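Local coordinates for thiosulfate sulfurtransferase RDL2, mitochondrial (Saccharomyces cerevisiae, PDB 6K6R), which transfers the sulfane sulfur of thiosulfate to cyanide, yielding thiocyanate and sulfite, as a single-domain mitochondrial rhodanese, at residues I32-F35 and D36-R39; K85-H88 and K89-F93. One frame throughout, in Å; residues are numbered along the deposited sequence.

Contact 1: residues I32-F35 and D36-R39; sequences IYTF and DQVR
Thr34 and Gln37 lock the start of helix 35-43, with Gln37 OE1 gripped by two donors. Gln37 OE1 accepts from Thr34 N at 2.8 Å and from Thr34 OG1 at 3.0 Å, and the two donors reach it from opposite faces of the amide plane. Thr34 is the N-cap residue. Since the bond from Thr34 N ends on the side chain of the third helical residue, this is the N3 half of a capping box, with the threonine hydroxyl turned to the same amide oxygen. Gln37 can reach back because CG lies anti to its carbonyl carbon (chi1 -63°) and the chain then runs out extended. The first helical turns follow directly: Val38 N donates to Thr34 O at 3.0 Å, and Arg39 N to Phe35 O at 2.7 Å.

The close-packed part is where side chains meet each other and the fold. Tyr33 CB meets Val38 CG2 at 4.1 Å, and the edge of the tyrosine ring lies against Gln37 CB. Both Tyr33 and Val38 are buried; the tyrosine hydroxyl bonds to Glu101, while Val38 also rests on Met65 and Tyr130. Phe35 belongs here too: its CE2 lies over one face of the Arg39 guanidinium, 3.5 Å from Arg39 CZ, with the two planes close to perpendicular at 81°. The ring also packs on Trp137 and Tyr130.

The looser side is at Asp36, which is exposed. Arg39 NH1 forms a salt bridge with Asp36 OD1 at 3.3 Å, its hydrogen bond weak and bent, and the pair spans the first turn. The two donors to Gln37 OE1 thus satisfy the N-cap end, while Asp36 is probably well placed by its charge near the positive end of the helix dipole, though its link to Arg39 is weak.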
ATOM      1  N   ILE A  32       8.576  -6.998  -6.949  1.00 26.18           N
ATOM      2  CA  ILE A  32       8.787  -5.650  -7.465  1.00 23.61           C
ATOM      3  C   ILE A  32       7.827  -5.405  -8.622  1.00 30.82           C
ATOM      4  O   ILE A  32       7.785  -6.181  -9.584  1.00 38.76           O
ATOM      5  CB  ILE A  32      10.246  -5.448  -7.905  1.00 29.80           C
ATOM      6  CG1 ILE A  32      11.215  -5.832  -6.781  1.00 24.40           C
ATOM      7  CG2 ILE A  32      10.478  -4.010  -8.333  1.00 42.72           C
ATOM      8  CD1 ILE A  32      11.803  -7.227  -6.916  1.00 43.96           C
ATOM      9  N   TYR A  33       7.059  -4.322  -8.531  1.00 34.57           N
ATOM     10  CA  TYR A  33       6.079  -3.956  -9.543  1.00 28.25           C
ATOM     11  C   TYR A  33       6.544  -2.723 -10.307  1.00 33.94           C
ATOM     12  O   TYR A  33       7.256  -1.871  -9.771  1.00 35.06           O
ATOM     13  CB  TYR A  33       4.709  -3.686  -8.912  1.00 24.91           C
ATOM     14  CG  TYR A  33       3.959  -4.934  -8.502  1.00 36.91           C
ATOM     15  CD1 TYR A  33       4.323  -5.645  -7.366  1.00 26.13           C
ATOM     16  CD2 TYR A  33       2.887  -5.400  -9.252  1.00 31.34           C
ATOM     17  CE1 TYR A  33       3.641  -6.786  -6.988  1.00 30.70           C
ATOM     18  CE2 TYR A  33       2.198  -6.540  -8.881  1.00 20.52           C
ATOM     19  CZ  TYR A  33       2.579  -7.229  -7.750  1.00 33.74           C
ATOM     20  OH  TYR A  33       1.896  -8.363  -7.378  1.00 43.91           O
ATOM     21  N   THR A  34       6.129  -2.634 -11.568  1.00 29.41           N
ATOM     22  CA  THR A  34       6.481  -1.517 -12.427  1.00 26.76           C
ATOM     23  C   THR A  34       5.283  -0.584 -12.586  1.00 25.14           C
ATOM     24  O   THR A  34       4.193  -0.833 -12.065  1.00 30.79           O
ATOM     25  CB  THR A  34       6.968  -2.018 -13.788  1.00 21.90           C
ATOM     26  OG1 THR A  34       5.933  -2.784 -14.414  1.00 30.40           O
ATOM     27  CG2 THR A  34       8.204  -2.888 -13.621  1.00 21.35           C
ATOM     28  N   PHE A  35       5.496   0.510 -13.321  1.00 22.84           N
ATOM     29  CA  PHE A  35       4.421   1.471 -13.555  1.00 22.88           C
ATOM     30  C   PHE A  35       3.240   0.814 -14.258  1.00 33.02           C
ATOM     31  O   PHE A  35       2.084   1.003 -13.862  1.00 32.15           O
ATOM     32  CB  PHE A  35       4.950   2.652 -14.372  1.00 34.04           C
ATOM     33  CG  PHE A  35       3.896   3.661 -14.742  1.00 32.07           C
ATOM     34  CD1 PHE A  35       3.608   4.722 -13.900  1.00 36.56           C
ATOM     35  CD2 PHE A  35       3.204   3.556 -15.939  1.00 36.09           C
ATOM     36  CE1 PHE A  35       2.642   5.653 -14.239  1.00 36.11           C
ATOM     37  CE2 PHE A  35       2.236   4.482 -16.282  1.00 41.51           C
ATOM     38  CZ  PHE A  35       1.955   5.532 -15.431  1.00 41.20           C
ATOM     39  N   ASP A  36       3.515   0.031 -15.305  1.00 39.61           N
ATOM     40  CA  ASP A  36       2.439  -0.592 -16.070  1.00 34.05           C
ATOM     41  C   ASP A  36       1.673  -1.609 -15.231  1.00 29.71           C
ATOM     42  O   ASP A  36       0.444  -1.699 -15.328  1.00 33.84           O
ATOM     43  CB  ASP A  36       3.004  -1.249 -17.327  1.00 41.98           C
ATOM     44  CG  ASP A  36       3.212  -0.262 -18.458  1.00 47.38           C
ATOM     45  OD1 ASP A  36       2.505   0.767 -18.488  1.00 44.24           O
ATOM     46  OD2 ASP A  36       4.085  -0.513 -19.314  1.00 62.58           O
ATOM     47  N   GLN A  37       2.381  -2.384 -14.406  1.00 30.39           N
ATOM     48  CA  GLN A  37       1.704  -3.350 -13.546  1.00 30.09           C
ATOM     49  C   GLN A  37       0.819  -2.659 -12.520  1.00 31.13           C
ATOM     50  O   GLN A  37      -0.239  -3.187 -12.155  1.00 30.87           O
ATOM     51  CB  GLN A  37       2.731  -4.242 -12.848  1.00 26.15           C
ATOM     52  CG  GLN A  37       3.555  -5.095 -13.794  1.00 26.05           C
ATOM     53  CD  GLN A  37       4.696  -5.800 -13.090  1.00 32.22           C
ATOM     54  OE1 GLN A  37       5.664  -5.169 -12.668  1.00 38.80           O
ATOM     55  NE2 GLN A  37       4.585  -7.116 -12.958  1.00 45.40           N
ATOM     56  N   VAL A  38       1.230  -1.484 -12.042  1.00 32.20           N
ATOM     57  CA  VAL A  38       0.395  -0.719 -11.124  1.00 29.81           C
ATOM     58  C   VAL A  38      -0.736  -0.030 -11.877  1.00 27.47           C
ATOM     59  O   VAL A  38      -1.866   0.053 -11.383  1.00 30.20           O
ATOM     60  CB  VAL A  38       1.258   0.284 -10.338  1.00 32.51           C
ATOM     61  CG1 VAL A  38       0.394   1.135  -9.433  1.00 26.78           C
ATOM     62  CG2 VAL A  38       2.309  -0.450  -9.522  1.00 30.65           C
ATOM     63  N   ARG A  39      -0.455   0.467 -13.085  1.00 30.93           N
ATOM     64  CA  ARG A  39      -1.508   1.062 -13.903  1.00 31.32           C
ATOM     65  C   ARG A  39      -2.562   0.028 -14.276  1.00 36.55           C
ATOM     66  O   ARG A  39      -3.758   0.342 -14.340  1.00 30.87           O
ATOM     67  CB  ARG A  39      -0.904   1.694 -15.158  1.00 31.92           C
ATOM     68  CG  ARG A  39      -1.928   2.292 -16.111  1.00 45.03           C
ATOM     69  CD  ARG A  39      -1.372   2.401 -17.523  1.00 52.06           C
ATOM     70  NE  ARG A  39      -1.201   3.790 -17.939  1.00 63.70           N
ATOM     71  CZ  ARG A  39      -0.248   4.211 -18.764  1.00 65.33           C
ATOM     72  NH1 ARG A  39       0.625   3.347 -19.266  1.00 46.16           N
ATOM     73  NH2 ARG A  39      -0.167   5.494 -19.088  1.00 64.11           N
TER

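Contact 2: residues K85-H88 and K89-F93; sequences KEFH and KVFQF
Val90 N donates to Glu86 O and Gln92 N to His88 O, both at 2.8 Å, and between them Phe91 N bonds to Phe87 O at 3.0 Å. The last turn differs from the others, since Gln92 N sits 45° out of the plane of the His88 carbonyl. Gln92 has a positive phi and is where helix 84-91 gives out. The chain then folds back beside His88, whose CA makes a CH...O contact of 3.4 Å with Phe93 O and whose imidazole has Phe93 N over one face. On the far side of that ring, Lys89 NZ reaches His88 ND1 in a weak bond.

Within the rhodanese-like domain, Phe87 and Phe91 of the last turns and Phe93 just beyond the helix form an aromatic cluster. With CG anti to its backbone nitrogen (chi1 -168°), Phe87 leans along the helix toward the two others. Phe91 CD2 stands 3.6 Å above the middle of one face of the Phe87 ring. At the rim, Phe87 CE1 meets Phe93 CE1 at 3.4 Å, the planes oblique at 72°. Replacing Phe87 by an alanine would probably take away the ring that both Phe91 and Phe93 pack against and open a gap beside Ile71 and Lys95.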
ATOM      1  N   LYS A  85     -11.652  -5.122  14.736  1.00 49.77           N
ATOM      2  CA  LYS A  85     -12.668  -4.093  14.925  1.00 43.91           C
ATOM      3  C   LYS A  85     -12.052  -2.713  15.126  1.00 47.73           C
ATOM      4  O   LYS A  85     -12.563  -1.723  14.588  1.00 56.59           O
ATOM      5  CB  LYS A  85     -13.562  -4.451  16.109  1.00 54.18           C
ATOM      6  CG  LYS A  85     -14.718  -3.503  16.297  1.00 73.76           C
ATOM      7  CD  LYS A  85     -14.890  -3.188  17.768  1.00 61.55           C
ATOM      8  CE  LYS A  85     -15.395  -4.399  18.538  1.00 72.25           C
ATOM      9  NZ  LYS A  85     -15.165  -4.239  20.005  1.00 71.36           N
ATOM     10  N   GLU A  86     -10.973  -2.622  15.902  1.00 38.20           N
ATOM     11  CA  GLU A  86     -10.330  -1.331  16.107  1.00 42.23           C
ATOM     12  C   GLU A  86      -9.647  -0.841  14.836  1.00 41.79           C
ATOM     13  O   GLU A  86      -9.566   0.370  14.608  1.00 43.42           O
ATOM     14  CB  GLU A  86      -9.326  -1.407  17.260  1.00 33.38           C
ATOM     15  CG  GLU A  86      -9.014  -0.044  17.871  1.00 42.63           C
ATOM     16  CD  GLU A  86      -7.670   0.001  18.576  1.00 57.19           C
ATOM     17  OE1 GLU A  86      -7.005   1.061  18.531  1.00 40.67           O
ATOM     18  OE2 GLU A  86      -7.280  -1.020  19.181  1.00 46.77           O
ATOM     19  N   PHE A  87      -9.147  -1.757  14.002  1.00 37.74           N
ATOM     20  CA  PHE A  87      -8.614  -1.349  12.706  1.00 36.16           C
ATOM     21  C   PHE A  87      -9.690  -0.669  11.871  1.00 40.18           C
ATOM     22  O   PHE A  87      -9.442   0.373  11.253  1.00 44.57           O
ATOM     23  CB  PHE A  87      -8.041  -2.558  11.962  1.00 33.07           C
ATOM     24  CG  PHE A  87      -7.226  -2.199  10.743  1.00 32.73           C
ATOM     25  CD1 PHE A  87      -7.844  -1.863   9.548  1.00 29.50           C
ATOM     26  CD2 PHE A  87      -5.841  -2.208  10.792  1.00 33.31           C
ATOM     27  CE1 PHE A  87      -7.100  -1.539   8.431  1.00 35.15           C
ATOM     28  CE2 PHE A  87      -5.090  -1.884   9.674  1.00 29.30           C
ATOM     29  CZ  PHE A  87      -5.722  -1.549   8.494  1.00 39.50           C
ATOM     30  N   HIS A  88     -10.894  -1.244  11.844  1.00 36.34           N
ATOM     31  CA  HIS A  88     -11.981  -0.646  11.080  1.00 47.23           C
ATOM     32  C   HIS A  88     -12.437   0.673  11.686  1.00 46.21           C
ATOM     33  O   HIS A  88     -12.866   1.571  10.957  1.00 49.66           O
ATOM     34  CB  HIS A  88     -13.158  -1.615  10.984  1.00 58.71           C
ATOM     35  CG  HIS A  88     -14.161  -1.239   9.939  1.00 55.87           C
ATOM     36  ND1 HIS A  88     -15.044  -0.192  10.097  1.00 57.28           N
ATOM     37  CD2 HIS A  88     -14.414  -1.761   8.716  1.00 56.29           C
ATOM     38  CE1 HIS A  88     -15.801  -0.090   9.019  1.00 51.18           C
ATOM     39  NE2 HIS A  88     -15.438  -1.031   8.167  1.00 63.65           N
ATOM     40  N   LYS A  89     -12.355   0.812  13.010  1.00 43.29           N
ATOM     41  CA  LYS A  89     -12.760   2.065  13.635  1.00 43.90           C
ATOM     42  C   LYS A  89     -11.722   3.157  13.408  1.00 51.04           C
ATOM     43  O   LYS A  89     -12.073   4.330  13.237  1.00 60.08           O
ATOM     44  CB  LYS A  89     -13.003   1.852  15.128  1.00 40.00           C
ATOM     45  CG  LYS A  89     -14.320   1.155  15.465  1.00 71.58           C
ATOM     46  CD  LYS A  89     -15.452   1.589  14.539  1.00 73.56           C
ATOM     47  CE  LYS A  89     -15.943   0.438  13.671  1.00 63.66           C
ATOM     48  NZ  LYS A  89     -16.971   0.888  12.691  1.00 71.49           N
ATOM     49  N   VAL A  90     -10.440   2.790  13.396  1.00 46.06           N
ATOM     50  CA  VAL A  90      -9.384   3.785  13.253  1.00 41.20           C
ATOM     51  C   VAL A  90      -9.257   4.240  11.803  1.00 46.43           C
ATOM     52  O   VAL A  90      -9.044   5.427  11.533  1.00 37.86           O
ATOM     53  CB  VAL A  90      -8.056   3.223  13.796  1.00 38.54           C
ATOM     54  CG1 VAL A  90      -6.891   4.115  13.397  1.00 35.90           C
ATOM     55  CG2 VAL A  90      -8.120   3.085  15.310  1.00 29.57           C
ATOM     56  N   PHE A  91      -9.398   3.318  10.847  1.00 47.44           N
ATOM     57  CA  PHE A  91      -9.148   3.623   9.444  1.00 47.85           C
ATOM     58  C   PHE A  91     -10.397   3.666   8.575  1.00 50.14           C
ATOM     59  O   PHE A  91     -10.326   4.187   7.457  1.00 52.11           O
ATOM     60  CB  PHE A  91      -8.168   2.602   8.847  1.00 43.42           C
ATOM     61  CG  PHE A  91      -6.817   2.610   9.500  1.00 35.65           C
ATOM     62  CD1 PHE A  91      -5.910   3.619   9.226  1.00 32.16           C
ATOM     63  CD2 PHE A  91      -6.459   1.615  10.392  1.00 28.35           C
ATOM     64  CE1 PHE A  91      -4.667   3.634   9.827  1.00 30.01           C
ATOM     65  CE2 PHE A  91      -5.218   1.623  10.996  1.00 32.85           C
ATOM     66  CZ  PHE A  91      -4.322   2.636  10.713  1.00 22.92           C
ATOM     67  N   GLN A  92     -11.522   3.130   9.051  1.00 54.54           N
ATOM     68  CA  GLN A  92     -12.787   3.126   8.312  1.00 62.38           C
ATOM     69  C   GLN A  92     -12.690   2.319   7.017  1.00 65.38           C
ATOM     70  O   GLN A  92     -13.270   2.680   5.991  1.00 64.88           O
ATOM     71  CB  GLN A  92     -13.286   4.547   8.040  1.00 60.46           C
ATOM     72  CG  GLN A  92     -14.124   5.109   9.175  1.00 57.08           C
ATOM     73  CD  GLN A  92     -15.200   4.140   9.636  1.00 78.04           C
ATOM     74  OE1 GLN A  92     -15.249   3.762  10.806  1.00 72.06           O
ATOM     75  NE2 GLN A  92     -16.068   3.738   8.715  1.00 71.13           N
ATOM     76  N   PHE A  93     -11.940   1.221   7.067  1.00 54.63           N
ATOM     77  CA  PHE A  93     -12.066   0.150   6.090  1.00 39.38           C
ATOM     78  C   PHE A  93     -11.636  -1.146   6.763  1.00 42.23           C
ATOM     79  O   PHE A  93     -11.071  -1.142   7.859  1.00 50.45           O
ATOM     80  CB  PHE A  93     -11.265   0.424   4.805  1.00 41.10           C
ATOM     81  CG  PHE A  93      -9.793   0.654   5.021  1.00 45.78           C
ATOM     82  CD1 PHE A  93      -8.922  -0.413   5.179  1.00 36.83           C
ATOM     83  CD2 PHE A  93      -9.276   1.939   5.026  1.00 47.21           C
ATOM     84  CE1 PHE A  93      -7.568  -0.200   5.363  1.00 38.74           C
ATOM     85  CE2 PHE A  93      -7.923   2.157   5.209  1.00 33.54           C
ATOM     86  CZ  PHE A  93      -7.068   1.086   5.378  1.00 38.13           C
TER

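Going from the N terminus, contact 1 comes first, turning the chain from strand 31-32 into helix 35-43. Contact 2 follows much later, winding up helix 84-91 and releasing the chain toward strand 101-104. Each is a local turn rather than the closure of a long loop, and the two run in series without nesting or crossing. Contacts 1 and 2 lie on opposite sides of the chain's centre; the centres of contacts 1 and 2 are about 28 Å apart, their nearest atoms about 17 Å. Contact 1 adjoins one outermost strand of the parallel sheet and meets helix 134-139 through Trp137; contact 2 reaches Ile71, just past the other outermost strand, 69-70.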